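Side-chain contacts in uncharacterized protein (Aeropyrum pernix, PDB 3P1Z), which probably binds RNA and may act as a tRNA-intron endonuclease or one of its subunits: residues E48-A53 / D84-Y89; G131-W136 / P147-V152. All coordinates share one frame; numbering follows the deposited sequence.

Contact 1: E48-A53 / D84-Y89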
loop_
_atom_site.group_PDB
_atom_site.type_symbol
_atom_site.label_atom_id
_atom_site.label_comp_id
_atom_site.label_asym_id
_atom_site.label_seq_id
_atom_site.Cartn_x
_atom_site.Cartn_y
_atom_site.Cartn_z
ATOM N N GLU A 48 -18.808 -21.277 28.140
ATOM C CA GLU A 48 -17.790 -20.289 27.819
ATOM C C GLU A 48 -18.351 -19.244 26.865
ATOM O O GLU A 48 -18.770 -19.580 25.752
ATOM C CB GLU A 48 -16.582 -20.971 27.190
ATOM C CG GLU A 48 -16.032 -22.119 28.017
ATOM C CD GLU A 48 -14.634 -22.504 27.587
ATOM O OE1 GLU A 48 -14.120 -21.887 26.620
ATOM O OE2 GLU A 48 -14.050 -23.412 28.216
ATOM N N PRO A 49 -18.322 -17.971 27.296
ATOM C CA PRO A 49 -18.971 -16.782 26.735
ATOM C C PRO A 49 -18.974 -16.715 25.213
ATOM O O PRO A 49 -19.968 -16.291 24.628
ATOM C CB PRO A 49 -18.137 -15.632 27.309
ATOM C CG PRO A 49 -17.647 -16.141 28.591
ATOM C CD PRO A 49 -17.396 -17.612 28.385
ATOM N N LEU A 50 -17.882 -17.102 24.573
ATOM C CA LEU A 50 -17.862 -17.052 23.125
ATOM C C LEU A 50 -18.658 -18.226 22.600
ATOM O O LEU A 50 -19.484 -18.067 21.708
ATOM C CB LEU A 50 -16.432 -17.044 22.574
ATOM C CG LEU A 50 -15.576 -15.828 22.976
ATOM C CD1 LEU A 50 -14.108 -16.157 22.891
ATOM C CD2 LEU A 50 -15.899 -14.567 22.170
ATOM N N GLU A 51 -18.434 -19.406 23.160
ATOM C CA GLU A 51 -19.206 -20.557 22.728
ATOM C C GLU A 51 -20.701 -20.262 22.884
ATOM O O GLU A 51 -21.537 -20.765 22.133
ATOM C CB GLU A 51 -18.800 -21.808 23.497
ATOM C CG GLU A 51 -19.243 -23.074 22.802
ATOM C CD GLU A 51 -18.805 -23.124 21.352
ATOM O OE1 GLU A 51 -17.749 -22.547 21.034
ATOM O OE2 GLU A 51 -19.514 -23.742 20.531
ATOM N N ALA A 52 -21.009 -19.401 23.846
ATOM C CA ALA A 52 -22.373 -19.069 24.224
ATOM C C ALA A 52 -22.971 -18.063 23.258
ATOM O O ALA A 52 -24.154 -18.122 22.918
ATOM C CB ALA A 52 -22.390 -18.514 25.641
ATOM N N ALA A 53 -22.136 -17.121 22.838
ATOM C CA ALA A 53 -22.516 -16.186 21.795
ATOM C C ALA A 53 -22.666 -16.959 20.491
ATOM O O ALA A 53 -23.561 -16.670 19.699
ATOM C CB ALA A 53 -21.483 -15.082 21.647
ATOM N N ASP A 84 -15.287 -8.414 16.997
ATOM C CA ASP A 84 -14.454 -9.052 15.984
ATOM C C ASP A 84 -13.945 -10.427 16.414
ATOM O O ASP A 84 -14.056 -11.375 15.648
ATOM C CB ASP A 84 -13.298 -8.150 15.571
ATOM C CG ASP A 84 -13.741 -6.977 14.737
ATOM O OD1 ASP A 84 -14.784 -7.064 14.053
ATOM O OD2 ASP A 84 -13.022 -5.963 14.756
ATOM N N THR A 85 -13.390 -10.533 17.625
ATOM C CA THR A 85 -12.918 -11.822 18.159
ATOM C C THR A 85 -13.996 -12.886 18.003
ATOM O O THR A 85 -13.723 -14.013 17.592
ATOM C CB THR A 85 -12.601 -11.759 19.671
ATOM O OG1 THR A 85 -11.951 -10.529 20.006
ATOM C CG2 THR A 85 -11.735 -12.919 20.088
ATOM N N ALA A 86 -15.219 -12.504 18.371
ATOM C CA ALA A 86 -16.408 -13.358 18.315
ATOM C C ALA A 86 -16.682 -13.833 16.898
ATOM O O ALA A 86 -17.088 -14.976 16.670
ATOM C CB ALA A 86 -17.611 -12.597 18.835
ATOM N N LEU A 87 -16.487 -12.922 15.952
ATOM C CA LEU A 87 -16.664 -13.228 14.542
ATOM C C LEU A 87 -15.618 -14.245 14.099
ATOM O O LEU A 87 -15.975 -15.264 13.500
ATOM C CB LEU A 87 -16.617 -11.951 13.686
ATOM C CG LEU A 87 -17.819 -11.011 13.862
ATOM C CD1 LEU A 87 -17.658 -9.679 13.108
ATOM C CD2 LEU A 87 -19.098 -11.730 13.443
ATOM N N VAL A 88 -14.344 -13.989 14.414
ATOM C CA VAL A 88 -13.253 -14.882 14.012
ATOM C C VAL A 88 -13.430 -16.230 14.656
ATOM O O VAL A 88 -12.981 -17.254 14.134
ATOM C CB VAL A 88 -11.873 -14.372 14.465
ATOM C CG1 VAL A 88 -10.789 -15.330 14.002
ATOM C CG2 VAL A 88 -11.622 -12.975 13.941
ATOM N N TYR A 89 -14.063 -16.196 15.821
ATOM C CA TYR A 89 -14.403 -17.386 16.570
ATOM C C TYR A 89 -15.470 -18.142 15.811
ATOM O O TYR A 89 -15.286 -19.309 15.471
ATOM C CB TYR A 89 -14.944 -16.979 17.930
ATOM C CG TYR A 89 -15.185 -18.115 18.875
ATOM C CD1 TYR A 89 -14.309 -18.357 19.921
ATOM C CD2 TYR A 89 -16.292 -18.941 18.740
ATOM C CE1 TYR A 89 -14.525 -19.395 20.809
ATOM C CE2 TYR A 89 -16.514 -19.979 19.622
ATOM C CZ TYR A 89 -15.623 -20.200 20.652
ATOM O OH TYR A 89 -15.810 -21.225 21.540
#
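Y89 takes both main contacts from helix 49-57, one over the face of its ring and one at the edge. L50 lies against the face: its CB stands 3.7 Å from the centroid of the Y89 ring, a CH-pi contact, and its CD1 branch reaches CD1 of Y89 at 3.7 Å. The other branch turns away from the ring, L50 CD2 coming within 4.2 Å of A86 CB, where a small alanine lets the leucine settle against the helix backbone. At the edge, in the ring plane, Y89 OH donates a hydrogen bond to OE1 of E51; the modelled length is very short, and at 2.8 Å resolution its exact value means little. With CG anti to the backbone N (chi1 -173°), the Y89 ring extends across to the other helix, while a bend at chi2 of E51 turns the carboxylate toward the hydroxyl, its plane 47° from that of the ring. A phenylalanine here would probably keep the leucine packing but cost the buried E51 carboxylate one of its partners, the hydroxyl. E51 OE2 forms a salt bridge with R93, one turn beyond Y89, and Y41 touches both E51 and Y89. The short helix segments cross at -70° with their axes 9.9 Å apart, a helix-helix interface joining helix 49-57, in the SEN2-like N-terminal family region, to helix 83-95, in the catalytic-domain family region.

Contact 2: G131-W136 / P147-V152; sequences GSLVEW and PIVAIV
The helix of a beta-alpha-beta crossover here packs on its own returning strand: W136 and L133 of helix 130-142 face P147 and V149 of strand 146-152. The six-membered end of the W136 indole does the touching, with W136 CH2 lying 3.9 Å from P147 CB and 3.7 Å from P147 C. The indole and the proline cross obliquely, and the nearby carbonyl of I148 is modelled too close to be read as a real interaction. Because CG of W136 is anti to the backbone N (chi1 166°), the large indole can bridge the distance from helix to strand; proline offers it a compact apolar partner. One turn earlier L133 extends its CD1 branch to V149 CG2 at 4.4 Å, a looser apolar contact. The crossover links strand 115-123 to its parallel neighbour 146-152, and L120 of the former also touches W136. The segment axes lie 10.4 Å apart at 139°, so the helix runs roughly back along the strand. V149, beta-branched as suits a strand, points its CB toward the helix, whereas the CB of I148 points away and its side chain packs on an aromatic side chain of a neighbouring subunit. L133 and V134 also rest on apolar side chains of a neighbouring subunit, and the backbone of G131 hydrogen-bonds to it.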
loop_
_atom_site.group_PDB
_atom_site.type_symbol
_atom_site.label_atom_id
_atom_site.label_comp_id
_atom_site.label_asym_id
_atom_site.label_seq_id
_atom_site.Cartn_x
_atom_site.Cartn_y
_atom_site.Cartn_z
ATOM N N GLY A 131 6.633 -3.539 15.647
ATOM C CA GLY A 131 7.402 -4.189 16.681
ATOM C C GLY A 131 6.549 -5.239 17.357
ATOM O O GLY A 131 6.919 -6.418 17.411
ATOM N N SER A 132 5.398 -4.802 17.861
ATOM C CA SER A 132 4.467 -5.657 18.587
ATOM C C SER A 132 4.113 -6.925 17.830
ATOM O O SER A 132 4.092 -8.031 18.387
ATOM C CB SER A 132 3.181 -4.889 18.863
ATOM O OG SER A 132 3.438 -3.781 19.705
ATOM N N LEU A 133 3.809 -6.739 16.554
ATOM C CA LEU A 133 3.552 -7.836 15.653
ATOM C C LEU A 133 4.717 -8.812 15.670
ATOM O O LEU A 133 4.542 -10.008 15.459
ATOM C CB LEU A 133 3.358 -7.288 14.255
ATOM C CG LEU A 133 2.702 -8.273 13.316
ATOM C CD1 LEU A 133 1.365 -8.669 13.893
ATOM C CD2 LEU A 133 2.545 -7.615 11.966
ATOM N N VAL A 134 5.913 -8.304 15.925
ATOM C CA VAL A 134 7.075 -9.169 15.900
ATOM C C VAL A 134 7.238 -9.919 17.223
ATOM O O VAL A 134 7.419 -11.131 17.226
ATOM C CB VAL A 134 8.348 -8.407 15.495
ATOM C CG1 VAL A 134 9.529 -9.348 15.490
ATOM C CG2 VAL A 134 8.164 -7.776 14.122
ATOM N N GLU A 135 7.142 -9.206 18.342
ATOM C CA GLU A 135 7.239 -9.828 19.664
ATOM C C GLU A 135 6.082 -10.812 19.928
ATOM O O GLU A 135 6.236 -11.798 20.660
ATOM C CB GLU A 135 7.313 -8.757 20.768
ATOM C CG GLU A 135 8.282 -7.600 20.448
ATOM C CD GLU A 135 8.340 -6.512 21.531
ATOM O OE1 GLU A 135 7.773 -6.723 22.631
ATOM O OE2 GLU A 135 8.958 -5.447 21.276
ATOM N N TRP A 136 4.923 -10.544 19.334
ATOM C CA TRP A 136 3.809 -11.454 19.467
ATOM C C TRP A 136 4.103 -12.751 18.721
ATOM O O TRP A 136 3.993 -13.835 19.291
ATOM C CB TRP A 136 2.503 -10.829 18.979
ATOM C CG TRP A 136 1.475 -11.885 18.822
ATOM C CD1 TRP A 136 0.716 -12.457 19.809
ATOM C CD2 TRP A 136 1.146 -12.572 17.604
ATOM N NE1 TRP A 136 -0.086 -13.441 19.270
ATOM C CE2 TRP A 136 0.154 -13.527 17.937
ATOM C CE3 TRP A 136 1.581 -12.449 16.285
ATOM C CZ2 TRP A 136 -0.405 -14.366 16.965
ATOM C CZ3 TRP A 136 1.025 -13.277 15.332
ATOM C CH2 TRP A 136 0.036 -14.225 15.675
ATOM N N PRO A 147 2.018 -18.943 14.386
ATOM C CA PRO A 147 1.506 -17.580 14.531
ATOM C C PRO A 147 0.459 -17.221 13.467
ATOM O O PRO A 147 0.792 -17.051 12.297
ATOM C CB PRO A 147 2.765 -16.711 14.345
ATOM C CG PRO A 147 3.912 -17.674 14.111
ATOM C CD PRO A 147 3.305 -18.956 13.680
ATOM N N ILE A 148 -0.800 -17.093 13.860
ATOM C CA ILE A 148 -1.811 -16.714 12.881
ATOM C C ILE A 148 -2.306 -15.299 13.126
ATOM O O ILE A 148 -2.364 -14.838 14.264
ATOM C CB ILE A 148 -2.962 -17.738 12.811
ATOM C CG1 ILE A 148 -2.403 -19.118 12.441
ATOM C CG2 ILE A 148 -4.031 -17.305 11.810
ATOM C CD1 ILE A 148 -1.791 -19.185 11.059
ATOM N N VAL A 149 -2.622 -14.601 12.041
ATOM C CA VAL A 149 -3.184 -13.260 12.131
ATOM C C VAL A 149 -4.517 -13.214 11.374
ATOM O O VAL A 149 -4.619 -13.607 10.208
ATOM C CB VAL A 149 -2.183 -12.182 11.637
ATOM C CG1 VAL A 149 -2.514 -11.726 10.225
ATOM C CG2 VAL A 149 -2.158 -11.008 12.570
ATOM N N ALA A 150 -5.554 -12.769 12.066
ATOM C CA ALA A 150 -6.860 -12.621 11.436
ATOM C C ALA A 150 -7.267 -11.154 11.412
ATOM O O ALA A 150 -7.451 -10.520 12.455
ATOM C CB ALA A 150 -7.916 -13.477 12.140
ATOM N N ILE A 151 -7.383 -10.614 10.212
ATOM C CA ILE A 151 -7.774 -9.232 10.063
ATOM C C ILE A 151 -9.213 -9.124 9.627
ATOM O O ILE A 151 -9.631 -9.699 8.630
ATOM C CB ILE A 151 -6.868 -8.502 9.082
ATOM C CG1 ILE A 151 -5.436 -8.562 9.612
ATOM C CG2 ILE A 151 -7.335 -7.053 8.896
ATOM C CD1 ILE A 151 -4.437 -8.987 8.603
ATOM N N VAL A 152 -9.972 -8.378 10.406
ATOM C CA VAL A 152 -11.355 -8.151 10.104
ATOM C C VAL A 152 -11.434 -6.729 9.628
ATOM O O VAL A 152 -11.174 -5.814 10.387
ATOM C CB VAL A 152 -12.219 -8.339 11.371
ATOM C CG1 VAL A 152 -13.710 -8.235 11.033
ATOM C CG2 VAL A 152 -11.893 -9.673 12.025
#

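Contact 1 closes along the chain before contact 2 opens, and their centres lie 19 Å apart, yet helix 83-95 and strand 146-152 bring them together. V88, which takes no part in the helix pair of contact 1, packs on the strand of contact 2, with V88 CG1 3.9 Å from A150 CB and V88 CG2 3.8 Å from V152 CG2. The mixed sheet therefore carries helix 83-95 against A150 and V152, while V149 turns to helix 130-142. Contact 1 sits near the chain's centre; the centre of contact 2 lies about 18 Å from it. Both adjoin neighbouring subunits, D84 of contact 1 pairing with a basic side chain there. No catalytic residue is established in either.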